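Side-chain contacts in designed helical repeat protein (Synthetic construct, PDB 5CWF), which is a de novo designed helical repeat protein made of stacked antiparallel helices, with no known natural function: residues Glu10-Ala15 with Ala56-Val61; Asp25-Glu30 with Asn68-Ala73; Ile31-Lys36 with Ile83-Arg88; Leu100-Ala105 with Arg123-Ile128. One frame throughout, in Å; residues are numbered along the deposited sequence. Where two conformers were deposited one is given.

Interaction 1 (Glu10-Ala15 with Ala56-Val61)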
# COMPACT_ATOMS: atom_id res chain seq x y z
N GLU A 10 -11.11 -2.61 -13.59
CA GLU A 10 -11.83 -3.71 -14.20
C GLU A 10 -11.08 -5.01 -13.94
O GLU A 10 -11.69 -6.07 -13.73
CB GLU A 10 -12.04 -3.45 -15.70
CG GLU A 10 -13.08 -2.35 -15.96
CD GLU A 10 -13.10 -1.85 -17.40
OE1 GLU A 10 -12.18 -2.19 -18.17
OE2 GLU A 10 -14.05 -1.12 -17.76
N ALA A 11 -9.75 -4.94 -13.92
CA ALA A 11 -8.94 -6.13 -13.64
C ALA A 11 -9.08 -6.53 -12.17
O ALA A 11 -9.05 -7.72 -11.82
CB ALA A 11 -7.48 -5.88 -13.99
N LEU A 12 -9.18 -5.53 -11.29
CA LEU A 12 -9.40 -5.78 -9.87
C LEU A 12 -10.74 -6.46 -9.66
O LEU A 12 -10.85 -7.36 -8.85
CB LEU A 12 -9.34 -4.50 -9.07
CG LEU A 12 -7.90 -4.03 -8.82
CD1 LEU A 12 -7.92 -2.57 -8.33
CD2 LEU A 12 -7.21 -4.94 -7.83
N LYS A 13 -11.77 -6.00 -10.38
CA LYS A 13 -13.09 -6.62 -10.28
C LYS A 13 -13.01 -8.09 -10.73
O LYS A 13 -13.66 -8.96 -10.15
CB LYS A 13 -14.09 -5.83 -11.12
CG LYS A 13 -15.53 -6.26 -10.94
CD LYS A 13 -16.47 -5.33 -11.71
CE LYS A 13 -17.92 -5.67 -11.46
NZ LYS A 13 -18.41 -6.78 -12.33
N LYS A 14 -12.20 -8.36 -11.74
CA LYS A 14 -11.98 -9.74 -12.18
C LYS A 14 -11.22 -10.55 -11.14
O LYS A 14 -11.46 -11.75 -10.97
CB LYS A 14 -11.20 -9.79 -13.50
CG LYS A 14 -12.02 -10.21 -14.71
CD LYS A 14 -12.75 -9.05 -15.34
CE LYS A 14 -13.09 -9.36 -16.80
NZ LYS A 14 -13.42 -8.13 -17.56
N ALA A 15 -10.27 -9.91 -10.47
CA ALA A 15 -9.49 -10.58 -9.43
C ALA A 15 -10.37 -10.97 -8.23
O ALA A 15 -10.15 -12.01 -7.60
CB ALA A 15 -8.35 -9.68 -8.96
N ALA A 56 -0.55 3.22 -8.57
CA ALA A 56 0.47 2.30 -8.08
C ALA A 56 -0.17 1.28 -7.13
O ALA A 56 0.12 0.09 -7.22
CB ALA A 56 1.59 3.07 -7.38
N LEU A 57 -1.04 1.73 -6.24
CA LEU A 57 -1.68 0.81 -5.28
C LEU A 57 -2.58 -0.22 -5.95
O LEU A 57 -2.53 -1.41 -5.61
CB LEU A 57 -2.52 1.60 -4.27
CG LEU A 57 -1.72 2.45 -3.27
CD1 LEU A 57 -2.64 3.18 -2.31
CD2 LEU A 57 -0.73 1.55 -2.49
N ALA A 58 -3.37 0.23 -6.91
CA ALA A 58 -4.26 -0.65 -7.65
C ALA A 58 -3.45 -1.73 -8.35
O ALA A 58 -3.79 -2.91 -8.28
CB ALA A 58 -5.07 0.16 -8.66
N LYS A 59 -2.36 -1.35 -9.01
CA LYS A 59 -1.49 -2.35 -9.65
C LYS A 59 -0.86 -3.30 -8.66
O LYS A 59 -0.66 -4.48 -8.97
CB LYS A 59 -0.38 -1.70 -10.45
CG LYS A 59 -0.81 -0.97 -11.69
CD LYS A 59 0.37 -0.20 -12.24
CE LYS A 59 0.09 0.47 -13.56
NZ LYS A 59 1.29 1.27 -13.95
N ALA A 60 -0.53 -2.80 -7.47
CA ALA A 60 0.14 -3.65 -6.48
C ALA A 60 -0.80 -4.74 -5.99
O ALA A 60 -0.40 -5.90 -5.84
CB ALA A 60 0.63 -2.84 -5.33
N VAL A 61 -2.05 -4.37 -5.75
CA VAL A 61 -3.03 -5.33 -5.28
C VAL A 61 -3.27 -6.40 -6.34
O VAL A 61 -3.31 -7.59 -6.05
CB VAL A 61 -4.37 -4.61 -4.92
CG1 VAL A 61 -5.48 -5.61 -4.55
CG2 VAL A 61 -4.14 -3.68 -3.77
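Leu-12 points its forked end across to helix 48-67, where its two methyls find separate seats on Ala-58 and Val-61. Its CD1 rests against the single methyl of Ala-58, 4.0 Å from Ala-58 CB, and its CD2 meets one branch of Val-61, with Leu-12 CD2 at 3.8 Å from Val-61 CG1. The leucine and valine side chains cross at about a right angle, so the valine is met by one methyl of the fork instead of lying alongside the whole leucine. A first torsion of -78° sets CG of Leu-12 beside its backbone N and opposite the carbonyl carbon, which carries the fork out toward the second helix. Helices 3-21 and 48-67 run roughly parallel here, the relation expected of alternate helices within one layer of a two-layer helical repeat stack. Both methyls of the fork also approach the carbonyl oxygen of Ala-58, with Leu-12 CD2 4.0 Å from Ala-58 O, a van der Waals contact. No hydrogen bond joins the two segments. Leu-62 of helix 48-67 and Ile-31 of helix 25-44 also touch Leu-12, and Ile-31 reaches Val-61 as well.

Interaction 2 (Asp25-Glu30 with Asn68-Ala73). With CA (calcium ion), chain E; CA (calcium ion), chain H.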
# COMPACT_ATOMS: atom_id res chain seq x y z
N ASP A 25 -12.67 -16.29 0.06
CA ASP A 25 -13.62 -15.21 0.32
C ASP A 25 -13.00 -14.04 1.09
O ASP A 25 -13.35 -12.86 0.86
CB ASP A 25 -14.82 -15.78 1.07
CG ASP A 25 -15.71 -16.63 0.17
OD1 ASP A 25 -16.44 -16.05 -0.68
OD2 ASP A 25 -15.62 -17.88 0.26
N GLU A 26 -12.11 -14.34 2.03
CA GLU A 26 -11.47 -13.24 2.79
C GLU A 26 -10.48 -12.42 1.95
O GLU A 26 -10.30 -11.19 2.15
CB GLU A 26 -10.80 -13.84 4.04
CG GLU A 26 -11.84 -14.37 5.06
CD GLU A 26 -11.23 -14.94 6.35
OE1 GLU A 26 -10.10 -15.45 6.30
OE2 GLU A 26 -11.88 -14.86 7.41
N VAL A 27 -9.84 -13.07 1.00
CA VAL A 27 -8.96 -12.37 0.07
C VAL A 27 -9.80 -11.44 -0.79
O VAL A 27 -9.44 -10.28 -1.03
CB VAL A 27 -8.18 -13.34 -0.86
CG1 VAL A 27 -7.35 -12.54 -1.86
CG2 VAL A 27 -7.27 -14.22 -0.06
N ALA A 28 -10.92 -11.96 -1.28
CA ALA A 28 -11.81 -11.22 -2.14
C ALA A 28 -12.34 -9.98 -1.43
O ALA A 28 -12.43 -8.88 -2.01
CB ALA A 28 -12.95 -12.12 -2.60
N ARG A 29 -12.66 -10.15 -0.15
CA ARG A 29 -13.18 -9.03 0.64
C ARG A 29 -12.16 -7.92 0.74
O ARG A 29 -12.48 -6.74 0.57
CB ARG A 29 -13.54 -9.50 2.06
CG ARG A 29 -13.95 -8.39 3.02
CD ARG A 29 -14.24 -8.97 4.41
NE ARG A 29 -13.02 -9.37 5.11
CZ ARG A 29 -12.92 -10.42 5.93
NH1 ARG A 29 -13.96 -11.20 6.17
NH2 ARG A 29 -11.76 -10.68 6.52
N GLU A 30 -10.91 -8.29 0.99
CA GLU A 30 -9.88 -7.29 1.19
C GLU A 30 -9.51 -6.59 -0.11
O GLU A 30 -9.23 -5.38 -0.12
CB GLU A 30 -8.64 -7.92 1.82
CG GLU A 30 -7.76 -6.92 2.55
CD GLU A 30 -8.43 -6.39 3.82
OE1 GLU A 30 -8.18 -5.23 4.20
OE2 GLU A 30 -9.19 -7.16 4.45
N ASN A 68 1.21 -13.75 -5.39
CA ASN A 68 1.52 -14.19 -4.03
C ASN A 68 0.53 -15.19 -3.42
O ASN A 68 -0.57 -15.37 -3.92
CB ASN A 68 1.64 -12.96 -3.13
CG ASN A 68 2.78 -12.06 -3.54
OD1 ASN A 68 2.57 -10.99 -4.10
ND2 ASN A 68 4.01 -12.50 -3.28
N ASP A 69 0.98 -15.83 -2.35
CA ASP A 69 0.15 -16.65 -1.48
C ASP A 69 -1.10 -15.89 -1.03
O ASP A 69 -1.05 -14.66 -0.93
CB ASP A 69 0.96 -17.08 -0.26
CG ASP A 69 0.19 -17.96 0.69
OD1 ASP A 69 -0.50 -18.88 0.22
OD2 ASP A 69 0.27 -17.71 1.91
N ASP A 70 -2.19 -16.60 -0.77
CA ASP A 70 -3.45 -15.94 -0.35
C ASP A 70 -3.25 -15.02 0.82
O ASP A 70 -3.72 -13.87 0.84
CB ASP A 70 -4.50 -16.98 0.09
CG ASP A 70 -5.02 -17.81 -1.04
OD1 ASP A 70 -4.80 -17.48 -2.22
OD2 ASP A 70 -5.66 -18.83 -0.71
N GLU A 71 -2.51 -15.51 1.81
CA GLU A 71 -2.37 -14.75 3.04
C GLU A 71 -1.45 -13.54 2.84
O GLU A 71 -1.66 -12.49 3.46
CB GLU A 71 -1.92 -15.65 4.18
CG GLU A 71 -3.04 -16.60 4.62
CD GLU A 71 -4.25 -15.85 5.21
OE1 GLU A 71 -4.05 -15.06 6.17
OE2 GLU A 71 -5.39 -16.03 4.69
N VAL A 72 -0.49 -13.63 1.93
CA VAL A 72 0.35 -12.46 1.61
C VAL A 72 -0.45 -11.44 0.79
O VAL A 72 -0.29 -10.22 0.95
CB VAL A 72 1.61 -12.89 0.87
CG1 VAL A 72 2.45 -11.67 0.47
CG2 VAL A 72 2.43 -13.81 1.76
N ALA A 73 -1.28 -11.95 -0.11
CA ALA A 73 -2.14 -11.12 -0.94
C ALA A 73 -3.05 -10.29 -0.04
O ALA A 73 -3.30 -9.13 -0.32
CB ALA A 73 -2.96 -11.98 -1.89
CA CA E . -18.74 -15.52 -0.18
CA CA H . -6.55 -20.13 -2.31
O HOH W 1 -8.78 -16.80 4.44
O HOH W 2 -8.02 -21.76 -3.41
O HOH W 3 -6.89 -21.50 -0.49
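Asp-70 meets Val-27 with its base and a calcium ion with its tip. Its CB lies 3.9 Å from Val-27 CG2, and the same methyl touches the Asp-70 carbonyl, with Val-27 CG2 3.7 Å from Asp-70 O. Beyond CB, the first torsion of -69° places CG beside the backbone N, turning the carboxylate away from the valine. At the tip the two oxygens differ: Asp-70 OD2 binds the chain H calcium ion at 2.2 Å, whereas Asp-70 OD1 stays 3.2 Å from the metal, so the carboxylate binds in a monodentate manner. Two waters and Asp-24 OD1 are further ligands. The other methyl of Val-27, CG1, is anti to the backbone N and leads toward Ala-73, its CG1 standing 4.4 Å from Ala-73 CB in a looser contact.

Beside this apolar patch, water 1 links the acidic groups of Glu-26 and Glu-71; it donates to Glu-26 OE1 at 2.7 Å and only weakly to Glu-71 OE2. Arg-74 forms salt bridges to both carboxylates and probably offsets their mutual repulsion. Asp-69 is the N-cap of helix 70-89, so Asp-70 opens its first turn, while Asp-24 directly precedes helix 25-44. The arrangement is thus a calcium site bridging the N-terminal ends of two helices in a designed repeat protein.

Interaction 3 (Ile31-Lys36 with Ile83-Arg88); sequences IERAAK and IVEALR. With CA (calcium ion), chain G.
A salt bridge between Arg-33 and Glu-85 carries this contact, with Arg-33 NH1 2.9 Å from Glu-85 OE2. The carboxylate comes to the edge of the guanidinium, near its plane, yet the two planes are 64° apart; the bridge is made through OE2, while Glu-85 OE1 is bridged to Arg-133. Arg-33 gets there by bending at its third torsion (81°), while Glu-85 stays extended beyond CG; the two chains cross at about a right angle. Further ionic partners surround the pair: Arg-33 NH2 is bridged to Glu-82 and Glu-30. Glu-82 and Glu-85 lie close as like charges, which these arginines probably help to balance, and the two also make up a calcium site.

Metal and water bonds mark the far end of the second segment. A separate calcium ion takes the backbone oxygen of Arg-88, Arg-88 O lying 2.3 Å from the chain G metal, along with three waters, one of which donates to Leu-87 O.

The bridge lies at the surface between helices 25-44 and 70-89. Behind it, Ile-31 packs on helix 3-21, and Ile-83 turns to Leu-57 of helix 48-67 and to Met-99 and Leu-102 of helix 93-111.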
# COMPACT_ATOMS: atom_id res chain seq x y z
N ILE A 31 -9.49 -7.32 -1.22
CA ILE A 31 -9.25 -6.67 -2.51
C ILE A 31 -10.39 -5.69 -2.78
O ILE A 31 -10.16 -4.53 -3.18
CB ILE A 31 -9.16 -7.70 -3.65
CG1 ILE A 31 -7.96 -8.60 -3.45
CG2 ILE A 31 -9.15 -6.99 -5.01
CD1 ILE A 31 -7.87 -9.74 -4.46
N GLU A 32 -11.62 -6.12 -2.53
CA GLU A 32 -12.75 -5.25 -2.75
C GLU A 32 -12.71 -4.01 -1.84
O GLU A 32 -12.97 -2.91 -2.31
CB GLU A 32 -14.08 -6.02 -2.56
CG GLU A 32 -15.25 -5.27 -3.13
CD GLU A 32 -16.55 -6.08 -3.14
OE1 GLU A 32 -16.50 -7.33 -3.22
OE2 GLU A 32 -17.63 -5.45 -3.07
N ARG A 33 -12.33 -4.18 -0.57
CA ARG A 33 -12.18 -3.03 0.32
C ARG A 33 -11.16 -2.02 -0.19
O ARG A 33 -11.40 -0.82 -0.13
CB ARG A 33 -11.79 -3.47 1.74
CG ARG A 33 -11.86 -2.31 2.74
CD ARG A 33 -11.78 -2.82 4.18
NE ARG A 33 -10.42 -3.09 4.62
CZ ARG A 33 -9.60 -2.16 5.13
NH1 ARG A 33 -10.00 -0.90 5.25
NH2 ARG A 33 -8.38 -2.50 5.53
N ALA A 34 -10.01 -2.49 -0.65
CA ALA A 34 -8.99 -1.61 -1.18
C ALA A 34 -9.47 -0.88 -2.43
O ALA A 34 -9.30 0.32 -2.56
CB ALA A 34 -7.69 -2.40 -1.47
N ALA A 35 -10.06 -1.63 -3.35
CA ALA A 35 -10.61 -1.05 -4.57
C ALA A 35 -11.65 0.02 -4.24
O ALA A 35 -11.66 1.09 -4.84
CB ALA A 35 -11.23 -2.13 -5.45
N LYS A 36 -12.51 -0.25 -3.26
CA LYS A 36 -13.58 0.69 -2.93
C LYS A 36 -13.00 1.98 -2.32
O LYS A 36 -13.48 3.09 -2.62
CB LYS A 36 -14.59 0.07 -1.97
CG LYS A 36 -15.65 1.06 -1.47
CD LYS A 36 -16.80 0.38 -0.72
CE LYS A 36 -17.76 -0.30 -1.69
NZ LYS A 36 -18.76 0.64 -2.28
N ILE A 83 -3.28 2.67 3.39
CA ILE A 83 -2.58 3.79 2.77
C ILE A 83 -3.59 4.80 2.23
O ILE A 83 -3.45 6.02 2.41
CB ILE A 83 -1.65 3.31 1.63
CG1 ILE A 83 -0.42 2.62 2.19
CG2 ILE A 83 -1.20 4.45 0.75
CD1 ILE A 83 0.40 1.86 1.14
N VAL A 84 -4.63 4.29 1.56
CA VAL A 84 -5.65 5.18 1.02
C VAL A 84 -6.41 5.86 2.15
O VAL A 84 -6.67 7.06 2.06
CB VAL A 84 -6.64 4.46 0.07
CG1 VAL A 84 -7.63 5.47 -0.53
CG2 VAL A 84 -5.89 3.78 -1.06
N GLU A 85 -6.76 5.12 3.20
CA GLU A 85 -7.45 5.74 4.35
C GLU A 85 -6.63 6.89 4.95
O GLU A 85 -7.19 7.94 5.32
CB GLU A 85 -7.75 4.69 5.42
CG GLU A 85 -8.92 3.77 5.07
CD GLU A 85 -9.26 2.77 6.16
OE1 GLU A 85 -8.65 2.82 7.26
OE2 GLU A 85 -10.17 1.95 5.94
N ALA A 86 -5.32 6.70 5.07
CA ALA A 86 -4.43 7.72 5.62
C ALA A 86 -4.37 8.95 4.73
O ALA A 86 -4.36 10.10 5.21
CB ALA A 86 -3.03 7.14 5.79
N LEU A 87 -4.34 8.72 3.42
CA LEU A 87 -4.31 9.84 2.49
C LEU A 87 -5.61 10.60 2.46
O LEU A 87 -5.64 11.81 2.25
CB LEU A 87 -3.99 9.35 1.08
CG LEU A 87 -2.57 9.44 0.58
CD1 LEU A 87 -2.53 8.99 -0.86
CD2 LEU A 87 -1.96 10.84 0.71
N ARG A 88 -6.72 9.90 2.69
CA ARG A 88 -7.98 10.59 2.70
C ARG A 88 -8.10 11.45 3.96
O ARG A 88 -8.80 12.45 3.96
CB ARG A 88 -9.15 9.61 2.62
CG ARG A 88 -9.26 8.93 1.25
CD ARG A 88 -10.43 7.98 1.23
NE ARG A 88 -11.72 8.68 1.15
CZ ARG A 88 -12.89 8.09 1.35
NH1 ARG A 88 -12.96 6.80 1.66
NH2 ARG A 88 -14.01 8.79 1.24
CA CA G . -9.34 14.49 3.05
O HOH W 4 -7.15 14.16 2.24
O HOH W 5 -11.31 13.49 3.83
O HOH W 6 -9.26 15.11 5.32

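Interaction 4 (Leu100-Ala105 with Arg123-Ile128)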
# COMPACT_ATOMS: atom_id res chain seq x y z
N LEU A 100 3.44 7.73 -1.80
CA LEU A 100 3.89 7.31 -3.13
C LEU A 100 5.06 6.34 -2.99
O LEU A 100 5.13 5.33 -3.69
CB LEU A 100 4.27 8.51 -3.99
CG LEU A 100 4.71 8.15 -5.42
CD1 LEU A 100 3.58 7.43 -6.14
CD2 LEU A 100 5.15 9.38 -6.21
N ALA A 101 5.97 6.63 -2.07
CA ALA A 101 7.11 5.74 -1.83
C ALA A 101 6.63 4.38 -1.35
O ALA A 101 7.13 3.34 -1.81
CB ALA A 101 8.06 6.37 -0.81
N LEU A 102 5.64 4.34 -0.46
CA LEU A 102 5.15 3.07 0.03
C LEU A 102 4.40 2.31 -1.06
O LEU A 102 4.56 1.11 -1.19
CB LEU A 102 4.24 3.27 1.24
CG LEU A 102 4.94 3.84 2.48
CD1 LEU A 102 3.93 4.03 3.60
CD2 LEU A 102 6.07 2.95 2.94
N ALA A 103 3.61 3.03 -1.87
CA ALA A 103 2.88 2.39 -2.96
C ALA A 103 3.84 1.78 -3.98
O ALA A 103 3.64 0.67 -4.45
CB ALA A 103 1.96 3.41 -3.65
N LYS A 104 4.92 2.50 -4.27
CA LYS A 104 5.94 1.97 -5.17
C LYS A 104 6.61 0.73 -4.59
O LYS A 104 6.92 -0.21 -5.32
CB LYS A 104 6.99 3.03 -5.48
CG LYS A 104 6.52 4.11 -6.45
CD LYS A 104 7.57 5.22 -6.55
CE LYS A 104 7.17 6.31 -7.54
NZ LYS A 104 8.17 7.42 -7.57
N ALA A 105 6.81 0.72 -3.27
CA ALA A 105 7.46 -0.42 -2.61
C ALA A 105 6.59 -1.68 -2.60
O ALA A 105 7.09 -2.78 -2.84
CB ALA A 105 7.83 -0.04 -1.18
N ARG A 123 4.07 -4.99 5.73
CA ARG A 123 3.99 -4.73 7.17
C ARG A 123 4.71 -3.44 7.58
O ARG A 123 4.28 -2.72 8.48
CB ARG A 123 4.53 -5.92 7.94
CG ARG A 123 3.53 -7.02 7.98
CD ARG A 123 4.08 -8.31 8.53
NE ARG A 123 3.00 -9.26 8.73
CZ ARG A 123 3.10 -10.37 9.44
NH1 ARG A 123 4.25 -10.67 10.03
NH2 ARG A 123 2.06 -11.18 9.56
N ALA A 124 5.84 -3.18 6.95
CA ALA A 124 6.59 -1.96 7.20
C ALA A 124 5.78 -0.73 6.77
O ALA A 124 5.66 0.25 7.50
CB ALA A 124 7.94 -2.02 6.48
N ALA A 125 5.17 -0.82 5.59
CA ALA A 125 4.27 0.22 5.09
C ALA A 125 3.14 0.43 6.08
O ALA A 125 2.79 1.56 6.42
CB ALA A 125 3.73 -0.16 3.71
N ALA A 126 2.56 -0.67 6.54
CA ALA A 126 1.45 -0.54 7.50
C ALA A 126 1.87 0.13 8.79
O ALA A 126 1.08 0.89 9.38
CB ALA A 126 0.86 -1.90 7.80
N GLU A 127 3.09 -0.11 9.25
CA GLU A 127 3.53 0.49 10.50
C GLU A 127 3.71 1.99 10.35
O GLU A 127 3.38 2.76 11.24
CB GLU A 127 4.84 -0.09 11.01
CG GLU A 127 4.76 -1.50 11.51
CD GLU A 127 3.94 -1.65 12.79
OE1 GLU A 127 3.70 -0.67 13.53
OE2 GLU A 127 3.58 -2.81 13.07
N ILE A 128 4.25 2.38 9.20
CA ILE A 128 4.47 3.79 8.88
C ILE A 128 3.13 4.51 8.74
O ILE A 128 2.94 5.62 9.27
CB ILE A 128 5.30 3.89 7.58
CG1 ILE A 128 6.74 3.46 7.88
CG2 ILE A 128 5.25 5.31 7.02
CD1 ILE A 128 7.62 3.14 6.64
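Leu-102, Ala-125 and Ile-128 bring no flat side chain to their meeting, so there are no ring faces or edges to fill; the only planar group involved is the backbone peptide, through Ala-125 O at 3.9 Å from Leu-102 CD1. Everything else is methyl against methyl or methyl against backbone carbon. Leu-102 supplies the fork. Its CD2 settles on Ala-125, where Leu-102 CD2 lies 3.9 Å from Ala-125 CA and nearly as close to CB, so that the short alanine lets the leucine come down almost onto the helix backbone. CA atoms of Leu-102 and Ala-125 are accordingly just 5.9 Å apart.

Ile-128 then answers both prongs of the fork: its CG2 stands 3.9 Å from Leu-102 CD1, and its CD1 stands 4.0 Å from Leu-102 CD2. A chi1 of -72° sets CG2 anti to the backbone N and CG1 beside it, and chi2 near trans (164°) extends CD1, so the two methyls reach different prongs. Apolar contacts alone join the segments.

Helices 93-111 and 115-134 follow one another in the chain and run antiparallel, forming a helical hairpin. On one flank helix 138-156 adds Ala-148 against Leu-102 and Val-151 against Ile-128; Ala-170 of helix 160-176 also touches Ile-128, and Ala-103 packs on helix 48-67.

From the N terminus, the chain supplies the first partners of interactions 1, 2 and 3 in turn, on helices 3-21 and 25-44, before any of these contacts closes. Interaction 1 closes at helix 48-67, interaction 2 at the start of helix 70-89 and interaction 3 farther along that helix, so the three loops cross one another. Interactions 2 and 3 join the same two helices at successive levels, while interaction 1 links alternate helices of the other layer. Interaction 4 follows in series as a short hairpin closure. Leu-57 connects the regions, packing on the second segment of interaction 3 and on Ala-103 of interaction 4.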